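Side-chain contacts in protein prgH (Salmonella enterica subsp. enterica serovar Typhimurium, PDB 4G2S), which forms part of the basal body of the Salmonella SPI-1 type III secretion system, a cell-invasion machine, and is represented here by its FHA domain: residues F21-L24 with L29-V32; F52-D57 with G98-L103; F63-D68 with I102-E107; T72-H77 with V89-P94. One frame throughout, in Å; residues are numbered along the deposited sequence.

Overall arrangement
Interactions 1, 2 and 3 illustrate how a small beta sandwich is sealed: two sheets face each other, and apolar side chains meet between them. Each joins the four-stranded antiparallel sheet to the five-stranded mixed one, the last two sharing strand 100-106 and the residues I102 and L103. Interaction 1 closes first along the chain; interaction 4 lies within the stretch that interactions 2 and 3 each span, and ties the start of strand 74-80 to the loop after strand 83-88. Interactions 2 and 3 have centres about 13 Å apart, on opposite sides of the chain's centre, whereas 3 and 4, about 6 Å apart, lie together on one side of this FHA domain.

Interaction 1 (F21-L24 with L29-V32); sequences FPLL and LFVV
F30 points its ring between F21 and L23, and both neighbours meet it at the ring's edge, near its plane. On one side, CE2 of F30 lies 4.1 Å from CD2 of F21. On the other, L23 comes in at about a right angle, its CD2 methyl 4.1 Å from CE1 of F30 and equally near CZ. The outer end of the F30 ring is therefore held between the F21 ring and the CD2 methyl of L23. The two phenylalanine side chains meet aslant, and F30 CE2 approaches the F21 ring obliquely. With CG of F30 opposite the carbonyl carbon (chi1 -67°), the ring reaches out from strand 26-33 across the gap, where the backbones stay far apart: the CA atoms of F21 and F30 are 10.1 Å from each other. All three residues are buried, and the contact is purely apolar. The aromatic cluster extends further, since F30 stacks on F63 and F21 meets the ring of F52. Backbone bonds tie F21 and L23 to V9 and Y7 of strand 7-11, on the other sheet's side of the core from F30. The contact is part of the hydrophobic core between the two sheets of this FHA-type beta sandwich.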
loop_
_atom_site.group_PDB
_atom_site.type_symbol
_atom_site.label_atom_id
_atom_site.label_comp_id
_atom_site.label_asym_id
_atom_site.label_seq_id
_atom_site.Cartn_x
_atom_site.Cartn_y
_atom_site.Cartn_z
ATOM N N PHE A 21 -9.217 -13.321 -15.777
ATOM C CA PHE A 21 -9.561 -11.918 -15.877
ATOM C C PHE A 21 -10.655 -11.743 -16.940
ATOM O O PHE A 21 -10.530 -12.222 -18.097
ATOM C CB PHE A 21 -8.375 -11.076 -16.274
ATOM C CG PHE A 21 -7.209 -11.210 -15.347
ATOM C CD1 PHE A 21 -7.108 -10.428 -14.217
ATOM C CD2 PHE A 21 -6.238 -12.143 -15.610
ATOM C CE1 PHE A 21 -6.015 -10.574 -13.348
ATOM C CE2 PHE A 21 -5.164 -12.316 -14.719
ATOM C CZ PHE A 21 -5.057 -11.502 -13.617
ATOM N N PRO A 22 -11.723 -11.033 -16.564
ATOM C CA PRO A 22 -12.798 -10.825 -17.539
ATOM C C PRO A 22 -12.356 -9.802 -18.544
ATOM O O PRO A 22 -11.739 -8.802 -18.203
ATOM C CB PRO A 22 -13.955 -10.272 -16.687
ATOM C CG PRO A 22 -13.314 -9.591 -15.535
ATOM C CD PRO A 22 -12.017 -10.386 -15.275
ATOM N N LEU A 23 -12.720 -10.007 -19.794
ATOM C CA LEU A 23 -12.419 -9.037 -20.820
ATOM C C LEU A 23 -13.646 -8.212 -21.155
ATOM O O LEU A 23 -14.734 -8.731 -21.323
ATOM C CB LEU A 23 -11.987 -9.732 -22.087
ATOM C CG LEU A 23 -10.728 -10.513 -22.144
ATOM C CD1 LEU A 23 -10.674 -11.229 -23.496
ATOM C CD2 LEU A 23 -9.555 -9.571 -21.942
ATOM N N LEU A 24 -13.466 -6.927 -21.249
ATOM C CA LEU A 24 -14.565 -6.087 -21.772
ATOM C C LEU A 24 -14.516 -5.979 -23.276
ATOM O O LEU A 24 -13.488 -6.198 -23.923
ATOM C CB LEU A 24 -14.540 -4.704 -21.136
ATOM C CG LEU A 24 -15.507 -4.549 -19.965
ATOM C CD1 LEU A 24 -16.969 -4.674 -20.438
ATOM C CD2 LEU A 24 -15.219 -5.533 -18.839
ATOM N N LEU A 29 -5.704 -3.859 -21.622
ATOM C CA LEU A 29 -4.234 -3.875 -21.381
ATOM C C LEU A 29 -3.784 -4.774 -20.233
ATOM O O LEU A 29 -4.335 -4.736 -19.108
ATOM C CB LEU A 29 -3.743 -2.495 -21.098
ATOM C CG LEU A 29 -2.194 -2.250 -20.909
ATOM C CD1 LEU A 29 -1.499 -2.586 -22.193
ATOM C CD2 LEU A 29 -1.944 -0.745 -20.506
ATOM N N PHE A 30 -2.761 -5.543 -20.536
ATOM C CA PHE A 30 -2.035 -6.373 -19.622
ATOM C C PHE A 30 -0.598 -5.864 -19.561
ATOM O O PHE A 30 0.162 -5.935 -20.519
ATOM C CB PHE A 30 -2.107 -7.849 -20.042
ATOM C CG PHE A 30 -3.479 -8.408 -19.913
ATOM C CD1 PHE A 30 -4.399 -8.198 -20.929
ATOM C CD2 PHE A 30 -3.887 -9.010 -18.762
ATOM C CE1 PHE A 30 -5.705 -8.675 -20.812
ATOM C CE2 PHE A 30 -5.211 -9.516 -18.629
ATOM C CZ PHE A 30 -6.097 -9.339 -19.662
ATOM N N VAL A 31 -0.204 -5.386 -18.382
ATOM C CA VAL A 31 1.161 -4.962 -18.130
ATOM C C VAL A 31 1.783 -6.125 -17.387
ATOM O O VAL A 31 1.215 -6.570 -16.368
ATOM C CB VAL A 31 1.251 -3.714 -17.230
ATOM C CG1 VAL A 31 2.741 -3.396 -16.905
ATOM C CG2 VAL A 31 0.542 -2.529 -17.861
ATOM N N VAL A 32 2.908 -6.630 -17.929
ATOM C CA VAL A 32 3.531 -7.851 -17.517
ATOM C C VAL A 32 5.034 -7.575 -17.250
ATOM O O VAL A 32 5.826 -7.182 -18.135
ATOM C CB VAL A 32 3.439 -8.953 -18.569
ATOM C CG1 VAL A 32 3.882 -10.282 -18.017
ATOM C CG2 VAL A 32 2.071 -9.112 -19.187
#

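Interaction 2 (F52-D57 with G98-L103); sequences FFIPLD and GELLIL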
loop_
_atom_site.group_PDB
_atom_site.type_symbol
_atom_site.label_atom_id
_atom_site.label_comp_id
_atom_site.label_asym_id
_atom_site.label_seq_id
_atom_site.Cartn_x
_atom_site.Cartn_y
_atom_site.Cartn_z
ATOM N N PHE A 52 -4.712 -4.644 -16.405
ATOM C CA PHE A 52 -4.282 -5.607 -15.360
ATOM C C PHE A 52 -2.759 -5.721 -15.270
ATOM O O PHE A 52 -2.082 -5.619 -16.290
ATOM C CB PHE A 52 -4.914 -6.980 -15.602
ATOM C CG PHE A 52 -6.473 -6.928 -15.569
ATOM C CD1 PHE A 52 -7.098 -6.797 -14.373
ATOM C CD2 PHE A 52 -7.246 -6.973 -16.726
ATOM C CE1 PHE A 52 -8.479 -6.694 -14.266
ATOM C CE2 PHE A 52 -8.639 -6.949 -16.661
ATOM C CZ PHE A 52 -9.263 -6.767 -15.421
ATOM N N PHE A 53 -2.220 -5.912 -14.074
ATOM C CA PHE A 53 -0.802 -6.118 -13.922
ATOM C C PHE A 53 -0.578 -7.559 -13.612
ATOM O O PHE A 53 -1.205 -8.080 -12.712
ATOM C CB PHE A 53 -0.186 -5.322 -12.756
ATOM C CG PHE A 53 1.224 -5.696 -12.492
ATOM C CD1 PHE A 53 2.232 -5.170 -13.267
ATOM C CD2 PHE A 53 1.547 -6.630 -11.488
ATOM C CE1 PHE A 53 3.543 -5.529 -13.025
ATOM C CE2 PHE A 53 2.851 -6.998 -11.251
ATOM C CZ PHE A 53 3.855 -6.440 -12.027
ATOM N N ILE A 54 0.328 -8.210 -14.328
ATOM C CA ILE A 54 0.738 -9.573 -14.077
ATOM C C ILE A 54 2.237 -9.557 -13.767
ATOM O O ILE A 54 3.007 -9.058 -14.565
ATOM C CB ILE A 54 0.559 -10.435 -15.374
ATOM C CG1 ILE A 54 -0.902 -10.377 -15.781
ATOM C CG2 ILE A 54 1.001 -11.873 -15.166
ATOM C CD1 ILE A 54 -1.200 -11.016 -17.118
ATOM N N PRO A 55 2.655 -10.127 -12.627
ATOM C CA PRO A 55 4.085 -10.218 -12.301
ATOM C C PRO A 55 4.787 -11.352 -13.056
ATOM O O PRO A 55 4.227 -12.449 -13.226
ATOM C CB PRO A 55 4.079 -10.480 -10.804
ATOM C CG PRO A 55 2.862 -11.277 -10.574
ATOM C CD PRO A 55 1.828 -10.676 -11.548
ATOM N N LEU A 56 5.932 -11.039 -13.625
ATOM C CA LEU A 56 6.751 -12.039 -14.301
ATOM C C LEU A 56 8.207 -11.562 -14.195
ATOM O O LEU A 56 8.533 -10.438 -14.562
ATOM C CB LEU A 56 6.319 -12.221 -15.756
ATOM C CG LEU A 56 6.768 -13.515 -16.434
ATOM C CD1 LEU A 56 6.028 -14.742 -15.893
ATOM C CD2 LEU A 56 6.557 -13.401 -17.936
ATOM N N ASP A 57 9.068 -12.405 -13.656
ATOM C CA ASP A 57 10.437 -11.940 -13.316
ATOM C C ASP A 57 11.266 -11.731 -14.587
ATOM O O ASP A 57 12.102 -10.853 -14.626
ATOM C CB ASP A 57 11.118 -12.888 -12.330
ATOM C CG ASP A 57 11.017 -14.347 -12.746
ATOM O OD1 ASP A 57 10.363 -14.621 -13.789
ATOM O OD2 ASP A 57 11.581 -15.209 -12.023
ATOM N N GLY A 98 5.517 -13.040 -25.058
ATOM C CA GLY A 98 6.809 -13.118 -24.392
ATOM C C GLY A 98 6.910 -14.473 -23.652
ATOM O O GLY A 98 6.624 -15.524 -24.255
ATOM N N GLU A 99 7.304 -14.460 -22.376
ATOM C CA GLU A 99 7.383 -15.723 -21.593
ATOM C C GLU A 99 6.078 -16.039 -20.853
ATOM O O GLU A 99 6.003 -17.024 -20.109
ATOM C CB GLU A 99 8.542 -15.679 -20.573
ATOM C CG GLU A 99 9.471 -16.871 -20.626
ATOM C CD GLU A 99 10.441 -16.824 -21.797
ATOM O OE1 GLU A 99 10.086 -16.234 -22.850
ATOM O OE2 GLU A 99 11.553 -17.404 -21.675
ATOM N N LEU A 100 5.052 -15.210 -21.014
ATOM C CA LEU A 100 3.771 -15.523 -20.447
ATOM C C LEU A 100 2.960 -16.464 -21.321
ATOM O O LEU A 100 2.951 -16.338 -22.572
ATOM C CB LEU A 100 2.981 -14.232 -20.234
ATOM C CG LEU A 100 1.752 -14.333 -19.399
ATOM C CD1 LEU A 100 2.095 -14.694 -17.946
ATOM C CD2 LEU A 100 0.987 -13.041 -19.536
ATOM N N LEU A 101 2.218 -17.354 -20.671
ATOM C CA LEU A 101 1.296 -18.245 -21.368
ATOM C C LEU A 101 -0.154 -18.024 -20.862
ATOM O O LEU A 101 -0.456 -18.095 -19.639
ATOM C CB LEU A 101 1.801 -19.690 -21.192
ATOM C CG LEU A 101 1.533 -20.755 -22.235
ATOM C CD1 LEU A 101 2.098 -22.084 -21.793
ATOM C CD2 LEU A 101 0.041 -20.872 -22.387
ATOM N N ILE A 102 -1.052 -17.707 -21.803
ATOM C CA ILE A 102 -2.425 -17.395 -21.482
ATOM C C ILE A 102 -3.322 -18.221 -22.328
ATOM O O ILE A 102 -2.924 -18.815 -23.288
ATOM C CB ILE A 102 -2.774 -15.901 -21.744
ATOM C CG1 ILE A 102 -2.681 -15.576 -23.234
ATOM C CG2 ILE A 102 -1.801 -14.958 -21.021
ATOM C CD1 ILE A 102 -3.189 -14.164 -23.546
ATOM N N LEU A 103 -4.599 -18.167 -22.011
ATOM C CA LEU A 103 -5.578 -18.891 -22.742
ATOM C C LEU A 103 -6.812 -17.996 -22.692
ATOM O O LEU A 103 -7.022 -17.383 -21.668
ATOM C CB LEU A 103 -5.803 -20.254 -22.042
ATOM C CG LEU A 103 -6.833 -21.057 -22.821
ATOM C CD1 LEU A 103 -6.408 -22.518 -22.873
ATOM C CD2 LEU A 103 -8.242 -20.894 -22.274
#
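L56 lays its CD2 methyl over the peptide that joins E99 to L100, 3.9 Å from the L100 N and 4.0 Å from the E99 C. The same methyl also touches CB of E99, at 4.0 Å, while the rest of that glutamate bends off at chi2 (77°) and carries its carboxylate away from strand 51-55. Two residues earlier, I54 points into the gap and meets L100 at about a right angle. Its CD1 methyl is 3.8 Å from CD2 of L100, and its other branch, CG2, lies 4.1 Å from CD1 of L100, so both branches of I54 touch L100, each on a different methyl. L100 reaches this position because its CG is turned opposite the backbone N (chi1 -168°), which sends both methyls across to I54.

The contact bridges the two sheets near the beginning of strand 100-106. L100 also rests on F63, and I54 on F30, which joins the pair to the aromatic core; P55 turns the other way and packs on A40 of a neighbouring subunit. N13 binds the E99 O and the L101 N through its side chain. I54 and L100 are buried, whereas L56 and E99 lie at the partly exposed rim of the core. What crosses between the segments is apolar, methyl on methyl and methyl on peptide, without directed bonds.

Interaction 3 (F63-D68 with I102-E107); sequences FEIQVD and ILIRPE
The F63 ring meets I102 obliquely: the I102 CD1 methyl comes from the opposite direction and stands 3.9 Å from CE1 of F63. I65 CG1 of the same strand as F63 lies at the edge of that ring, in its plane. Both F63 and I102 hold their first side-chain bond in the crowded position between backbone N and carbonyl carbon (chi1 64° and 65°), and the two groups converge in the gap. Farther along, I65 and I104 meet end to end through their CD1 methyls, only 3.4 Å apart, tighter than ordinary van der Waals contact.

Strands 63-67 and 102-106 belong to the two facing sheets of the FHA beta sandwich; their axes come within 11.4 Å and run 17° from parallel. Beside the main pairs, I65 CD1 also touches CD1 of I102 at 4.1 Å, and I74 touches both I65 and I104.

The guanidinium group of R105 lies in one plane with the E107 O, to which NH1 donates a bond of 2.8 Å. That NH1 sits well above the carbonyl plane of E107 rather than on a lone pair. NH2 of R105 forms a salt bridge with E20, on the side of strand 100-106 away from the isoleucines.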
loop_
_atom_site.group_PDB
_atom_site.type_symbol
_atom_site.label_atom_id
_atom_site.label_comp_id
_atom_site.label_asym_id
_atom_site.label_seq_id
_atom_site.Cartn_x
_atom_site.Cartn_y
_atom_site.Cartn_z
ATOM N N PHE A 63 0.720 -6.419 -23.427
ATOM C CA PHE A 63 -0.101 -6.696 -24.574
ATOM C C PHE A 63 -1.529 -6.188 -24.393
ATOM O O PHE A 63 -1.945 -5.981 -23.259
ATOM C CB PHE A 63 -0.069 -8.190 -24.908
ATOM C CG PHE A 63 -0.645 -9.080 -23.853
ATOM C CD1 PHE A 63 -1.945 -9.469 -23.861
ATOM C CD2 PHE A 63 0.190 -9.588 -22.855
ATOM C CE1 PHE A 63 -2.467 -10.361 -22.921
ATOM C CE2 PHE A 63 -0.304 -10.464 -21.911
ATOM C CZ PHE A 63 -1.651 -10.827 -21.892
ATOM N N GLU A 64 -2.255 -5.998 -25.508
ATOM C CA GLU A 64 -3.677 -5.688 -25.472
ATOM C C GLU A 64 -4.435 -6.780 -26.132
ATOM O O GLU A 64 -4.062 -7.275 -27.195
ATOM C CB GLU A 64 -4.024 -4.349 -26.141
ATOM C CG GLU A 64 -3.120 -3.180 -25.760
ATOM C CD GLU A 64 -3.671 -1.843 -26.245
ATOM O OE1 GLU A 64 -3.280 -0.786 -25.733
ATOM O OE2 GLU A 64 -4.616 -1.848 -27.080
ATOM N N ILE A 65 -5.553 -7.111 -25.527
ATOM C CA ILE A 65 -6.577 -7.932 -26.159
ATOM C C ILE A 65 -7.748 -7.080 -26.620
ATOM O O ILE A 65 -8.305 -6.232 -25.869
ATOM C CB ILE A 65 -7.011 -9.097 -25.247
ATOM C CG1 ILE A 65 -5.773 -9.951 -24.969
ATOM C CG2 ILE A 65 -8.139 -9.894 -25.915
ATOM C CD1 ILE A 65 -6.062 -11.321 -24.446
ATOM N N GLN A 66 -8.085 -7.265 -27.906
ATOM C CA GLN A 66 -9.190 -6.529 -28.523
ATOM C C GLN A 66 -10.318 -7.470 -28.927
ATOM O O GLN A 66 -10.086 -8.376 -29.708
ATOM C CB GLN A 66 -8.726 -5.807 -29.784
ATOM C CG GLN A 66 -9.760 -4.856 -30.311
ATOM C CD GLN A 66 -9.274 -4.009 -31.483
ATOM O OE1 GLN A 66 -8.087 -3.939 -31.780
ATOM N NE2 GLN A 66 -10.208 -3.328 -32.125
ATOM N N VAL A 67 -11.519 -7.199 -28.441
ATOM C CA VAL A 67 -12.707 -8.049 -28.640
ATOM C C VAL A 67 -13.638 -7.120 -29.393
ATOM O O VAL A 67 -14.108 -6.121 -28.785
ATOM C CB VAL A 67 -13.352 -8.448 -27.305
ATOM C CG1 VAL A 67 -14.674 -9.181 -27.497
ATOM C CG2 VAL A 67 -12.396 -9.254 -26.413
ATOM N N ASP A 68 -13.885 -7.408 -30.695
ATOM C CA ASP A 68 -14.713 -6.506 -31.521
ATOM C C ASP A 68 -16.115 -6.486 -30.935
ATOM O O ASP A 68 -16.494 -7.366 -30.173
ATOM C CB ASP A 68 -14.713 -6.828 -33.055
ATOM C CG ASP A 68 -15.571 -8.069 -33.447
ATOM O OD1 ASP A 68 -15.859 -8.932 -32.579
ATOM O OD2 ASP A 68 -15.958 -8.174 -34.655
ATOM N N ILE A 102 -1.052 -17.707 -21.803
ATOM C CA ILE A 102 -2.425 -17.395 -21.482
ATOM C C ILE A 102 -3.322 -18.221 -22.328
ATOM O O ILE A 102 -2.924 -18.815 -23.288
ATOM C CB ILE A 102 -2.774 -15.901 -21.744
ATOM C CG1 ILE A 102 -2.681 -15.576 -23.234
ATOM C CG2 ILE A 102 -1.801 -14.958 -21.021
ATOM C CD1 ILE A 102 -3.189 -14.164 -23.546
ATOM N N LEU A 103 -4.599 -18.167 -22.011
ATOM C CA LEU A 103 -5.578 -18.891 -22.742
ATOM C C LEU A 103 -6.812 -17.996 -22.692
ATOM O O LEU A 103 -7.022 -17.383 -21.668
ATOM C CB LEU A 103 -5.803 -20.254 -22.042
ATOM C CG LEU A 103 -6.833 -21.057 -22.821
ATOM C CD1 LEU A 103 -6.408 -22.518 -22.873
ATOM C CD2 LEU A 103 -8.242 -20.894 -22.274
ATOM N N ILE A 104 -7.541 -17.804 -23.822
ATOM C CA ILE A 104 -8.754 -16.982 -23.846
ATOM C C ILE A 104 -9.924 -17.965 -24.072
ATOM O O ILE A 104 -9.908 -18.753 -25.051
ATOM C CB ILE A 104 -8.725 -15.892 -24.955
ATOM C CG1 ILE A 104 -7.491 -14.982 -24.821
ATOM C CG2 ILE A 104 -10.003 -15.080 -24.924
ATOM C CD1 ILE A 104 -7.197 -14.113 -26.049
ATOM N N ARG A 105 -10.905 -17.946 -23.171
ATOM C CA ARG A 105 -12.064 -18.848 -23.248
ATOM C C ARG A 105 -13.390 -18.082 -23.117
ATOM O O ARG A 105 -13.442 -17.048 -22.471
ATOM C CB ARG A 105 -11.992 -19.909 -22.138
ATOM C CG ARG A 105 -12.182 -19.342 -20.778
ATOM C CD ARG A 105 -11.970 -20.400 -19.694
ATOM N NE ARG A 105 -12.386 -19.916 -18.389
ATOM C CZ ARG A 105 -13.634 -19.743 -18.005
ATOM N NH1 ARG A 105 -14.643 -20.032 -18.810
ATOM N NH2 ARG A 105 -13.882 -19.372 -16.766
ATOM N N PRO A 106 -14.493 -18.626 -23.698
ATOM C CA PRO A 106 -15.805 -18.164 -23.331
ATOM C C PRO A 106 -16.101 -18.416 -21.864
ATOM O O PRO A 106 -15.666 -19.449 -21.300
ATOM C CB PRO A 106 -16.720 -19.033 -24.155
ATOM C CG PRO A 106 -15.898 -19.482 -25.295
ATOM C CD PRO A 106 -14.563 -19.691 -24.706
ATOM N N GLU A 107 -16.846 -17.516 -21.261
ATOM C CA GLU A 107 -17.093 -17.613 -19.842
ATOM C C GLU A 107 -17.749 -18.970 -19.508
ATOM O O GLU A 107 -17.416 -19.617 -18.513
ATOM C CB GLU A 107 -17.959 -16.455 -19.399
ATOM C CG GLU A 107 -18.248 -16.424 -17.903
ATOM C CD GLU A 107 -19.122 -15.236 -17.538
ATOM O OE1 GLU A 107 -19.732 -14.649 -18.463
ATOM O OE2 GLU A 107 -19.189 -14.874 -16.343
#

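Interaction 4 (T72-H77 with V89-P94); sequences TEIILH and VQLNTP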
loop_
_atom_site.group_PDB
_atom_site.type_symbol
_atom_site.label_atom_id
_atom_site.label_comp_id
_atom_site.label_asym_id
_atom_site.label_seq_id
_atom_site.Cartn_x
_atom_site.Cartn_y
_atom_site.Cartn_z
ATOM N N THR A 72 -16.943 -11.577 -32.560
ATOM C CA THR A 72 -16.630 -12.607 -33.572
ATOM C C THR A 72 -15.140 -12.714 -33.949
ATOM O O THR A 72 -14.717 -13.734 -34.490
ATOM C CB THR A 72 -17.423 -12.396 -34.875
ATOM O OG1 THR A 72 -17.046 -11.142 -35.458
ATOM C CG2 THR A 72 -18.930 -12.430 -34.614
ATOM N N GLU A 73 -14.342 -11.681 -33.689
ATOM C CA GLU A 73 -12.894 -11.787 -33.930
ATOM C C GLU A 73 -12.086 -11.318 -32.720
ATOM O O GLU A 73 -12.475 -10.339 -32.080
ATOM C CB GLU A 73 -12.480 -11.033 -35.205
ATOM C CG GLU A 73 -12.510 -9.504 -35.125
ATOM C CD GLU A 73 -11.625 -8.825 -36.167
ATOM O OE1 GLU A 73 -11.252 -9.463 -37.171
ATOM O OE2 GLU A 73 -11.297 -7.638 -35.977
ATOM N N ILE A 74 -10.989 -12.035 -32.405
ATOM C CA ILE A 74 -10.095 -11.690 -31.270
ATOM C C ILE A 74 -8.662 -11.433 -31.695
ATOM O O ILE A 74 -7.977 -12.330 -32.244
ATOM C CB ILE A 74 -10.063 -12.745 -30.100
ATOM C CG1 ILE A 74 -11.459 -12.966 -29.512
ATOM C CG2 ILE A 74 -9.176 -12.249 -28.966
ATOM C CD1 ILE A 74 -11.581 -14.251 -28.727
ATOM N N ILE A 75 -8.196 -10.232 -31.356
ATOM C CA ILE A 75 -6.908 -9.732 -31.780
ATOM C C ILE A 75 -6.021 -9.448 -30.564
ATOM O O ILE A 75 -6.443 -8.780 -29.659
ATOM C CB ILE A 75 -7.061 -8.445 -32.616
ATOM C CG1 ILE A 75 -7.878 -8.758 -33.853
ATOM C CG2 ILE A 75 -5.674 -7.931 -33.071
ATOM C CD1 ILE A 75 -7.206 -9.672 -34.843
ATOM N N LEU A 76 -4.817 -9.994 -30.576
ATOM C CA LEU A 76 -3.871 -9.662 -29.556
ATOM C C LEU A 76 -2.831 -8.706 -30.147
ATOM O O LEU A 76 -2.303 -8.957 -31.251
ATOM C CB LEU A 76 -3.285 -10.922 -29.005
ATOM C CG LEU A 76 -2.377 -10.775 -27.743
ATOM C CD1 LEU A 76 -2.568 -11.987 -26.915
ATOM C CD2 LEU A 76 -0.971 -10.622 -28.248
ATOM N N HIS A 77 -2.645 -7.563 -29.482
ATOM C CA HIS A 77 -1.591 -6.629 -29.865
ATOM C C HIS A 77 -0.469 -6.766 -28.904
ATOM O O HIS A 77 -0.630 -6.424 -27.718
ATOM C CB HIS A 77 -2.106 -5.228 -29.829
ATOM C CG HIS A 77 -3.313 -5.028 -30.623
ATOM N ND1 HIS A 77 -3.268 -4.827 -31.934
ATOM C CD2 HIS A 77 -4.649 -4.937 -30.259
ATOM C CE1 HIS A 77 -4.517 -4.627 -32.402
ATOM N NE2 HIS A 77 -5.356 -4.699 -31.389
ATOM N N VAL A 89 -6.101 -14.542 -32.574
ATOM C CA VAL A 89 -5.905 -15.643 -31.665
ATOM C C VAL A 89 -7.168 -16.463 -31.560
ATOM O O VAL A 89 -8.268 -15.941 -31.615
ATOM C CB VAL A 89 -5.510 -15.223 -30.209
ATOM C CG1 VAL A 89 -4.043 -14.804 -30.161
ATOM C CG2 VAL A 89 -6.414 -14.118 -29.696
ATOM N N GLN A 90 -6.959 -17.751 -31.337
ATOM C CA GLN A 90 -8.042 -18.708 -31.254
ATOM C C GLN A 90 -8.383 -18.984 -29.806
ATOM O O GLN A 90 -7.499 -18.926 -28.907
ATOM C CB GLN A 90 -7.634 -19.988 -31.974
ATOM C CG GLN A 90 -7.210 -19.777 -33.423
ATOM C CD GLN A 90 -7.960 -18.630 -34.105
ATOM O OE1 GLN A 90 -9.195 -18.627 -34.155
ATOM N NE2 GLN A 90 -7.211 -17.626 -34.599
ATOM N N LEU A 91 -9.665 -19.243 -29.572
ATOM C CA LEU A 91 -10.126 -19.598 -28.253
ATOM C C LEU A 91 -9.613 -20.966 -27.813
ATOM O O LEU A 91 -9.405 -21.858 -28.623
ATOM C CB LEU A 91 -11.630 -19.606 -28.182
ATOM C CG LEU A 91 -12.339 -18.292 -28.429
ATOM C CD1 LEU A 91 -13.832 -18.567 -28.421
ATOM C CD2 LEU A 91 -12.058 -17.277 -27.363
ATOM N N ASN A 92 -9.420 -21.123 -26.509
ATOM C CA ASN A 92 -9.140 -22.403 -25.902
ATOM C C ASN A 92 -7.830 -23.022 -26.285
ATOM O O ASN A 92 -7.679 -24.239 -26.282
ATOM C CB ASN A 92 -10.282 -23.392 -26.111
ATOM C CG ASN A 92 -11.574 -22.892 -25.537
ATOM O OD1 ASN A 92 -11.581 -22.184 -24.538
ATOM N ND2 ASN A 92 -12.675 -23.242 -26.159
ATOM N N THR A 93 -6.857 -22.191 -26.572
ATOM C CA THR A 93 -5.544 -22.687 -26.886
ATOM C C THR A 93 -4.486 -21.777 -26.270
ATOM O O THR A 93 -4.636 -20.545 -26.249
ATOM C CB THR A 93 -5.395 -22.936 -28.436
ATOM O OG1 THR A 93 -4.071 -22.632 -28.911
ATOM C CG2 THR A 93 -6.380 -22.123 -29.231
ATOM N N PRO A 94 -3.434 -22.386 -25.736
ATOM C CA PRO A 94 -2.319 -21.651 -25.213
ATOM C C PRO A 94 -1.746 -20.649 -26.218
ATOM O O PRO A 94 -1.403 -21.002 -27.347
ATOM C CB PRO A 94 -1.279 -22.726 -24.914
ATOM C CG PRO A 94 -2.003 -24.031 -24.872
ATOM C CD PRO A 94 -3.279 -23.852 -25.612
#
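The I74 O accepts the backbone N-H of V89 over 2.9 Å, in a nearly straight bond (163° at the hydrogen) that lies almost along the C=O axis. Around this tie the side chains gather closely. V89 CG2 presses against CG2 of I74 at 3.4 Å, a tight approach, and lies 3.5 Å from the I74 O as well, so the same branch lies beside both the methyl and the carbonyl of I74. That branch stands between the backbone N and the carbonyl carbon of V89, while CG1, anti to the carbonyl carbon (chi1 -76°), touches CB of L76 at 4.1 Å. The longer arm of I74 leads to L91: its CD1 methyl is 3.4 Å from CD2 of L91, the two chains crossing at about a right angle and packed as tightly as the first pair.

I74 sits at the start of strand 74-80, and the bond to V89 extends the hairpin pairing with strand 83-88, where L76 is bonded through its backbone to R87. Beyond that, L91 and V89 both lean on I104 of the other sheet, and N92 bonds to I104 through its backbone, so the loop spans from one sheet to the other. The chemistry is therefore divided: backbone bonds from V89 to I74 and from N92 to I104 hold the loop, and the close-fitting branches of I74, V89 and L91 add tight apolar contact beside them.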